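Copper-containing nitrite reductase (Thermus scotoductus, PDB 6HBE) probably catalyses the one-electron reduction of nitrite to nitric oxide at a copper centre, working as a homotrimer with further coppers for electron transfer. Local coordinates at residues A20-T25 against E59-H64; L77-A82 against F101-D106. One frame throughout, in Å; residues are numbered along the deposited sequence.

Overall arrangement
Contact 1 and contact 2 lie about 9 Å apart, centre to centre, in the amino-terminal cupredoxin-like domain, and strand 62-69 joins them. It pairs in parallel with strand 21-36 in contact 1 and antiparallel with strand 98-104, which supplies half of contact 2. Val63 N reaches Phe103 O at 2.8 Å, and His64 ND1 lies 2.6 Å from Ser102 OG, both probable hydrogen bonds. Contact 1 is a strand pairing within one sheet, whereas contact 2 packs that sheet against the turn bearing His80, a copper ligand. The side chains of Val63 and His80 are about 12 Å apart, so contact 1 does not itself reach the copper site.

Contact 1: A20-T25 against E59-H64; sequences AERHFT and EGDTVH
Residues 20-25 and 59-64 meet as two parallel beta strands where the modelled chain begins, with the amino-terminal strand 21-36 lying beside strand 62-69. Four backbone hydrogen bonds run as a ladder, from Thr62 N to Ala20 O, Arg22 N to Thr62 O, His64 N to Arg22 O (2.8 Å) and Phe24 N to His64 O. On the face carrying Glu21, His23, Thr62 and His64, the extended Glu21 side chain brings OE1 to the ring edge of His64, whose NE2 donates to it over 2.6 Å. This His-carboxylate bond is nearly straight (171°), lies in the imidazole plane and uses the anti lone pair of OE1. With ND1 held by Ser102, both ring nitrogens are engaged and the ring's rotation is probably fixed. A chi1 of -179°, which places CG opposite the backbone N, turns the His23 ring toward the neighbouring strand, CD2 lying 3.3 Å from His64 O, while its NE2 is hydrogen-bonded to Thr66 OG1. In this cupredoxin-like sheet the other face looks toward strand 55-58, as in a beta sandwich. There Phe24 CD2 touches Val63 CG1 at 4.1 Å. Bends at chi2 and chi3 bring the Arg22 guanidinium alongside Phe24, whose CZ lies 3.5 Å above the guanidinium plane, toward its rim; Arg22 NH1 binds Val56 O and, through water 1, reaches Asp61 OD2. The buried Asp61 carboxylate also accepts from Glu58 N at OD2, and Ala20 N approaches OD1 from above its plane at 3.2 Å.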
ATOM      1  N   ALA C  20     -16.975  25.549 -29.659  1.00 44.53           N
ATOM      2  CA  ALA C  20     -16.763  26.765 -28.806  1.00 46.30           C
ATOM      3  C   ALA C  20     -15.305  26.992 -28.413  1.00 45.27           C
ATOM      4  O   ALA C  20     -14.499  26.065 -28.408  1.00 44.31           O
ATOM      5  CB  ALA C  20     -17.621  26.693 -27.549  1.00 48.62           C
ATOM      6  N   GLU C  21     -14.983  28.239 -28.097  1.00 44.88           N
ATOM      7  CA  GLU C  21     -13.724  28.581 -27.443  1.00 44.93           C
ATOM      8  C   GLU C  21     -14.045  28.855 -25.998  1.00 43.04           C
ATOM      9  O   GLU C  21     -14.990  29.599 -25.695  1.00 41.84           O
ATOM     10  CB  GLU C  21     -13.075  29.789 -28.092  1.00 49.48           C
ATOM     11  CG  GLU C  21     -12.735  29.525 -29.554  1.00 56.57           C
ATOM     12  CD  GLU C  21     -11.864  30.605 -30.162  1.00 62.25           C
ATOM     13  OE1 GLU C  21     -10.759  30.846 -29.628  1.00 66.93           O
ATOM     14  OE2 GLU C  21     -12.281  31.210 -31.176  1.00 68.95           O
ATOM     15  N   ARG C  22     -13.279  28.224 -25.112  1.00 35.63           N
ATOM     16  CA  ARG C  22     -13.515  28.273 -23.686  1.00 35.54           C
ATOM     17  C   ARG C  22     -12.241  28.745 -23.048  1.00 34.45           C
ATOM     18  O   ARG C  22     -11.155  28.282 -23.411  1.00 36.26           O
ATOM     19  CB  ARG C  22     -13.871  26.875 -23.166  1.00 36.23           C
ATOM     20  CG  ARG C  22     -15.138  26.267 -23.747  1.00 39.18           C
ATOM     21  CD  ARG C  22     -16.350  27.155 -23.464  1.00 42.86           C
ATOM     22  NE  ARG C  22     -16.333  27.595 -22.066  1.00 42.32           N
ATOM     23  CZ  ARG C  22     -16.672  26.832 -21.019  1.00 45.55           C
ATOM     24  NH1 ARG C  22     -17.122  25.582 -21.190  1.00 43.81           N
ATOM     25  NH2 ARG C  22     -16.592  27.332 -19.785  1.00 44.92           N
ATOM     26  N   HIS C  23     -12.355  29.629 -22.070  1.00 32.52           N
ATOM     27  CA  HIS C  23     -11.188  30.187 -21.449  1.00 33.32           C
ATOM     28  C   HIS C  23     -11.235  30.024 -19.941  1.00 31.06           C
ATOM     29  O   HIS C  23     -12.249  30.322 -19.315  1.00 30.27           O
ATOM     30  CB  HIS C  23     -11.040  31.662 -21.846  1.00 38.53           C
ATOM     31  CG  HIS C  23      -9.827  32.300 -21.258  1.00 45.76           C
ATOM     32  ND1 HIS C  23      -9.838  33.556 -20.695  1.00 50.60           N
ATOM     33  CD2 HIS C  23      -8.570  31.820 -21.090  1.00 47.95           C
ATOM     34  CE1 HIS C  23      -8.635  33.831 -20.222  1.00 51.45           C
ATOM     35  NE2 HIS C  23      -7.850  32.786 -20.437  1.00 48.89           N
ATOM     36  N   PHE C  24     -10.125  29.546 -19.367  1.00 29.12           N
ATOM     37  CA  PHE C  24     -10.004  29.300 -17.946  1.00 27.65           C
ATOM     38  C   PHE C  24      -8.711  29.889 -17.407  1.00 27.70           C
ATOM     39  O   PHE C  24      -7.659  29.793 -18.060  1.00 29.13           O
ATOM     40  CB  PHE C  24     -10.027  27.778 -17.645  1.00 28.48           C
ATOM     41  CG  PHE C  24     -11.257  27.060 -18.162  1.00 29.61           C
ATOM     42  CD1 PHE C  24     -12.472  27.145 -17.490  1.00 31.17           C
ATOM     43  CD2 PHE C  24     -11.200  26.323 -19.336  1.00 29.68           C
ATOM     44  CE1 PHE C  24     -13.596  26.476 -17.957  1.00 32.38           C
ATOM     45  CE2 PHE C  24     -12.316  25.651 -19.822  1.00 31.28           C
ATOM     46  CZ  PHE C  24     -13.524  25.728 -19.132  1.00 31.32           C
ATOM     47  N   THR C  25      -8.778  30.438 -16.190  1.00 26.89           N
ATOM     48  CA  THR C  25      -7.622  31.011 -15.523  1.00 28.69           C
ATOM     49  C   THR C  25      -7.280  30.231 -14.247  1.00 28.06           C
ATOM     50  O   THR C  25      -8.131  30.055 -13.380  1.00 27.01           O
ATOM     51  CB  THR C  25      -7.813  32.503 -15.206  1.00 31.19           C
ATOM     52  OG1 THR C  25      -8.104  33.207 -16.425  1.00 34.37           O
ATOM     53  CG2 THR C  25      -6.519  33.086 -14.613  1.00 32.48           C
ATOM     54  N   GLU C  59     -16.606  18.004 -26.074  1.00 27.67           N
ATOM     55  CA  GLU C  59     -15.728  17.354 -27.047  1.00 30.07           C
ATOM     56  C   GLU C  59     -15.606  18.195 -28.341  1.00 32.55           C
ATOM     57  O   GLU C  59     -16.619  18.637 -28.910  1.00 30.54           O
ATOM     58  CB  GLU C  59     -16.215  15.951 -27.381  1.00 30.34           C
ATOM     59  CG  GLU C  59     -15.326  15.184 -28.378  1.00 31.81           C
ATOM     60  CD  GLU C  59     -15.791  13.773 -28.684  1.00 31.98           C
ATOM     61  OE1 GLU C  59     -16.786  13.299 -28.091  1.00 32.70           O
ATOM     62  OE2 GLU C  59     -15.156  13.126 -29.541  1.00 33.61           O
ATOM     63  N   GLY C  60     -14.373  18.412 -28.781  1.00 29.50           N
ATOM     64  CA  GLY C  60     -14.106  19.267 -29.949  1.00 32.71           C
ATOM     65  C   GLY C  60     -13.903  20.749 -29.646  1.00 30.94           C
ATOM     66  O   GLY C  60     -13.491  21.483 -30.538  1.00 33.78           O
ATOM     67  N   ASP C  61     -14.175  21.217 -28.419  1.00 28.54           N
ATOM     68  CA  ASP C  61     -13.898  22.620 -28.064  1.00 30.25           C
ATOM     69  C   ASP C  61     -12.416  22.967 -28.120  1.00 32.24           C
ATOM     70  O   ASP C  61     -11.539  22.104 -27.904  1.00 31.40           O
ATOM     71  CB  ASP C  61     -14.409  22.991 -26.666  1.00 30.40           C
ATOM     72  CG  ASP C  61     -15.931  23.103 -26.587  1.00 32.79           C
ATOM     73  OD1 ASP C  61     -16.618  23.032 -27.635  1.00 33.27           O
ATOM     74  OD2 ASP C  61     -16.444  23.251 -25.455  1.00 29.78           O
ATOM     75  N   THR C  62     -12.146  24.247 -28.384  1.00 31.06           N
ATOM     76  CA  THR C  62     -10.816  24.812 -28.212  1.00 30.76           C
ATOM     77  C   THR C  62     -10.712  25.345 -26.794  1.00 29.83           C
ATOM     78  O   THR C  62     -11.527  26.174 -26.356  1.00 32.79           O
ATOM     79  CB  THR C  62     -10.515  25.913 -29.252  1.00 31.01           C
ATOM     80  OG1 THR C  62     -10.601  25.354 -30.565  1.00 36.52           O
ATOM     81  CG2 THR C  62      -9.155  26.489 -29.051  1.00 32.01           C
ATOM     82  N   VAL C  63      -9.694  24.890 -26.070  1.00 28.66           N
ATOM     83  CA  VAL C  63      -9.535  25.243 -24.662  1.00 27.97           C
ATOM     84  C   VAL C  63      -8.341  26.166 -24.543  1.00 29.70           C
ATOM     85  O   VAL C  63      -7.218  25.767 -24.891  1.00 29.52           O
ATOM     86  CB  VAL C  63      -9.309  23.979 -23.794  1.00 28.69           C
ATOM     87  CG1 VAL C  63      -9.171  24.342 -22.320  1.00 29.11           C
ATOM     88  CG2 VAL C  63     -10.427  22.958 -24.018  1.00 30.05           C
ATOM     89  N   HIS C  64      -8.562  27.380 -24.034  1.00 28.75           N
ATOM     90  CA  HIS C  64      -7.489  28.330 -23.782  1.00 31.11           C
ATOM     91  C   HIS C  64      -7.278  28.329 -22.282  1.00 30.18           C
ATOM     92  O   HIS C  64      -8.238  28.526 -21.546  1.00 31.87           O
ATOM     93  CB  HIS C  64      -7.853  29.782 -24.228  1.00 34.70           C
ATOM     94  CG  HIS C  64      -8.179  29.929 -25.687  1.00 40.78           C
ATOM     95  ND1 HIS C  64      -7.222  29.883 -26.682  1.00 45.44           N
ATOM     96  CD2 HIS C  64      -9.361  30.148 -26.319  1.00 47.88           C
ATOM     97  CE1 HIS C  64      -7.799  30.039 -27.861  1.00 45.31           C
ATOM     98  NE2 HIS C  64      -9.095  30.213 -27.668  1.00 48.00           N
TER
HETATM   99  O   HOH W   1     -18.369  24.438 -23.709  1.00 35.20           O

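Contact 2: L77-A82 against F101-D106. With CU (copper (II) ion), chain M.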
ATOM      1  N   LEU C  77       2.044  23.497 -14.832  1.00 24.67           N
ATOM      2  CA  LEU C  77       0.785  22.766 -15.044  1.00 25.66           C
ATOM      3  C   LEU C  77       0.928  21.635 -16.068  1.00 26.01           C
ATOM      4  O   LEU C  77       1.533  21.809 -17.150  1.00 24.93           O
ATOM      5  CB  LEU C  77      -0.314  23.734 -15.523  1.00 24.97           C
ATOM      6  CG  LEU C  77      -1.723  23.199 -15.832  1.00 25.42           C
ATOM      7  CD1 LEU C  77      -2.413  22.818 -14.524  1.00 25.24           C
ATOM      8  CD2 LEU C  77      -2.548  24.246 -16.583  1.00 25.50           C
ATOM      9  N   SER C  78       0.354  20.489 -15.708  1.00 23.18           N
ATOM     10  CA  SER C  78       0.029  19.419 -16.639  1.00 23.27           C
ATOM     11  C   SER C  78      -1.485  19.248 -16.698  1.00 22.46           C
ATOM     12  O   SER C  78      -2.155  19.336 -15.677  1.00 22.46           O
ATOM     13  CB  SER C  78       0.680  18.082 -16.195  1.00 24.52           C
ATOM     14  OG  SER C  78       0.235  17.044 -17.061  1.00 26.58           O
ATOM     15  N   ILE C  79      -2.018  18.986 -17.888  1.00 23.02           N
ATOM     16  CA  ILE C  79      -3.463  18.875 -18.087  1.00 24.56           C
ATOM     17  C   ILE C  79      -3.759  17.681 -18.992  1.00 24.30           C
ATOM     18  O   ILE C  79      -3.497  17.711 -20.217  1.00 22.76           O
ATOM     19  CB  ILE C  79      -4.075  20.227 -18.608  1.00 27.55           C
ATOM     20  CG1 ILE C  79      -5.578  20.097 -18.855  1.00 28.89           C
ATOM     21  CG2 ILE C  79      -3.345  20.762 -19.837  1.00 29.88           C
ATOM     22  CD1 ILE C  79      -6.319  21.402 -18.618  1.00 33.56           C
ATOM     23  N   HIS C  80      -4.323  16.614 -18.399  1.00 22.23           N
ATOM     24  CA  HIS C  80      -4.358  15.311 -19.070  1.00 20.19           C
ATOM     25  C   HIS C  80      -5.322  15.263 -20.260  1.00 21.11           C
ATOM     26  O   HIS C  80      -5.236  14.337 -21.037  1.00 21.52           O
ATOM     27  CB  HIS C  80      -4.677  14.146 -18.094  1.00 21.26           C
ATOM     28  CG  HIS C  80      -3.641  13.886 -17.033  1.00 20.11           C
ATOM     29  ND1 HIS C  80      -3.757  12.844 -16.133  1.00 21.81           N
ATOM     30  CD2 HIS C  80      -2.466  14.496 -16.741  1.00 21.30           C
ATOM     31  CE1 HIS C  80      -2.725  12.858 -15.303  1.00 20.72           C
ATOM     32  NE2 HIS C  80      -1.915  13.849 -15.658  1.00 22.55           N
ATOM     33  N   ALA C  81      -6.265  16.216 -20.372  1.00 20.74           N
ATOM     34  CA  ALA C  81      -7.128  16.349 -21.577  1.00 22.57           C
ATOM     35  C   ALA C  81      -6.409  16.762 -22.862  1.00 22.37           C
ATOM     36  O   ALA C  81      -6.988  16.630 -23.969  1.00 23.82           O
ATOM     37  CB  ALA C  81      -8.258  17.344 -21.305  1.00 22.83           C
ATOM     38  N   ALA C  82      -5.176  17.235 -22.742  1.00 22.88           N
ATOM     39  CA  ALA C  82      -4.367  17.613 -23.919  1.00 23.64           C
ATOM     40  C   ALA C  82      -3.520  16.453 -24.465  1.00 23.83           C
ATOM     41  O   ALA C  82      -2.628  15.976 -23.753  1.00 26.15           O
ATOM     42  CB  ALA C  82      -3.453  18.756 -23.531  1.00 23.75           C
ATOM     43  N   PHE C 101      -1.833  29.093 -23.214  1.00 30.12           N
ATOM     44  CA  PHE C 101      -1.771  27.845 -23.988  1.00 29.96           C
ATOM     45  C   PHE C 101      -3.159  27.406 -24.473  1.00 28.69           C
ATOM     46  O   PHE C 101      -4.144  27.476 -23.733  1.00 31.69           O
ATOM     47  CB  PHE C 101      -1.102  26.768 -23.102  1.00 30.26           C
ATOM     48  CG  PHE C 101      -1.002  25.401 -23.742  1.00 30.60           C
ATOM     49  CD1 PHE C 101      -0.021  25.131 -24.693  1.00 30.93           C
ATOM     50  CD2 PHE C 101      -1.858  24.378 -23.362  1.00 29.84           C
ATOM     51  CE1 PHE C 101       0.090  23.876 -25.272  1.00 31.73           C
ATOM     52  CE2 PHE C 101      -1.752  23.108 -23.935  1.00 31.26           C
ATOM     53  CZ  PHE C 101      -0.780  22.855 -24.893  1.00 30.46           C
ATOM     54  N   SER C 102      -3.251  26.948 -25.708  1.00 30.32           N
ATOM     55  CA  SER C 102      -4.489  26.394 -26.238  1.00 32.11           C
ATOM     56  C   SER C 102      -4.291  24.983 -26.769  1.00 29.40           C
ATOM     57  O   SER C 102      -3.224  24.681 -27.295  1.00 28.15           O
ATOM     58  CB  SER C 102      -5.023  27.277 -27.372  1.00 34.41           C
ATOM     59  OG  SER C 102      -4.956  28.633 -26.972  1.00 39.56           O
ATOM     60  N   PHE C 103      -5.336  24.160 -26.658  1.00 27.10           N
ATOM     61  CA  PHE C 103      -5.396  22.809 -27.233  1.00 27.92           C
ATOM     62  C   PHE C 103      -6.826  22.480 -27.591  1.00 27.48           C
ATOM     63  O   PHE C 103      -7.726  23.114 -27.085  1.00 29.05           O
ATOM     64  CB  PHE C 103      -4.812  21.743 -26.274  1.00 27.35           C
ATOM     65  CG  PHE C 103      -5.571  21.582 -24.980  1.00 25.22           C
ATOM     66  CD1 PHE C 103      -5.344  22.435 -23.913  1.00 25.56           C
ATOM     67  CD2 PHE C 103      -6.517  20.567 -24.836  1.00 25.41           C
ATOM     68  CE1 PHE C 103      -6.055  22.297 -22.719  1.00 25.96           C
ATOM     69  CE2 PHE C 103      -7.224  20.408 -23.640  1.00 25.72           C
ATOM     70  CZ  PHE C 103      -6.992  21.275 -22.583  1.00 24.32           C
ATOM     71  N   THR C 104      -7.033  21.512 -28.478  1.00 27.36           N
ATOM     72  CA  THR C 104      -8.354  20.991 -28.763  1.00 30.22           C
ATOM     73  C   THR C 104      -8.643  19.753 -27.901  1.00 30.50           C
ATOM     74  O   THR C 104      -7.786  18.878 -27.775  1.00 27.99           O
ATOM     75  CB  THR C 104      -8.480  20.632 -30.260  1.00 33.12           C
ATOM     76  OG1 THR C 104      -8.168  21.802 -31.025  1.00 41.40           O
ATOM     77  CG2 THR C 104      -9.879  20.221 -30.615  1.00 35.78           C
ATOM     78  N   ALA C 105      -9.851  19.692 -27.325  1.00 29.48           N
ATOM     79  CA  ALA C 105     -10.287  18.536 -26.534  1.00 30.75           C
ATOM     80  C   ALA C 105     -10.776  17.427 -27.443  1.00 31.84           C
ATOM     81  O   ALA C 105     -11.972  17.298 -27.699  1.00 33.03           O
ATOM     82  CB  ALA C 105     -11.374  18.955 -25.543  1.00 31.64           C
ATOM     83  N   ASP C 106      -9.837  16.613 -27.918  1.00 33.76           N
ATOM     84  CA  ASP C 106     -10.114  15.544 -28.894  1.00 35.78           C
ATOM     85  C   ASP C 106     -10.655  14.248 -28.300  1.00 31.26           C
ATOM     86  O   ASP C 106     -11.117  13.397 -29.040  1.00 32.57           O
ATOM     87  CB  ASP C 106      -8.824  15.191 -29.678  1.00 39.00           C
ATOM     88  CG  ASP C 106      -8.274  16.361 -30.500  1.00 44.04           C
ATOM     89  OD1 ASP C 106      -9.012  17.329 -30.752  1.00 45.91           O
ATOM     90  OD2 ASP C 106      -7.094  16.304 -30.898  1.00 45.16           O
TER
HETATM   91 CU    CU M 501      -0.113  13.951 -14.653  1.00 23.61          CU
HETATM   92  O   HOH W   2       1.114  14.540 -16.045  1.00 28.85           O
HETATM   93  O   HOH W   3      -7.102  15.851 -26.732  1.00 34.49           O
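Phe103 holds its CG between the backbone N and the carbonyl carbon (chi1 64°), and this torsion swings the ring against Ile79, Ala81 and Ala82. Ile79, with CG1 anti to its own N (chi1 178°), extends CD1 obliquely to Phe103 CZ, 4.0 Å away. The methyl of Ala82 sits over one face of the Phe103 ring in a CH-pi contact, CB being 3.9 Å from the centroid and 17° off the normal. Ala81 CB meets Phe103 CE2 at 4.0 Å. With no direct hydrogen bond across the two segments, apolar contact carries the pairing, helped by water 3, which links Ala81 O and Asp106 N. Replacing Phe103 by an alanine is likely to open a gap beside the turn and leave Ile79 CD1 and the Ala82 methyl without their aromatic partner.

A type I turn from Ile79 to Ala82, closed by Ala82 N to Ile79 O (3.1 Å), turns His80 the other way. Its NE2 binds copper at 2.1 Å, alongside water 2, which is also hydrogen-bonded to Ser78 OG. His114 and, from the second subunit, His267 complete this intersubunit site, typical of the type 2 copper of nitrite reductases. Phe103 rests on Val63 of strand 62-69, whereas Ile79 and Ala81 pack on Ile134 of strand 131-137, so the contact bridges the two sheets of the domain.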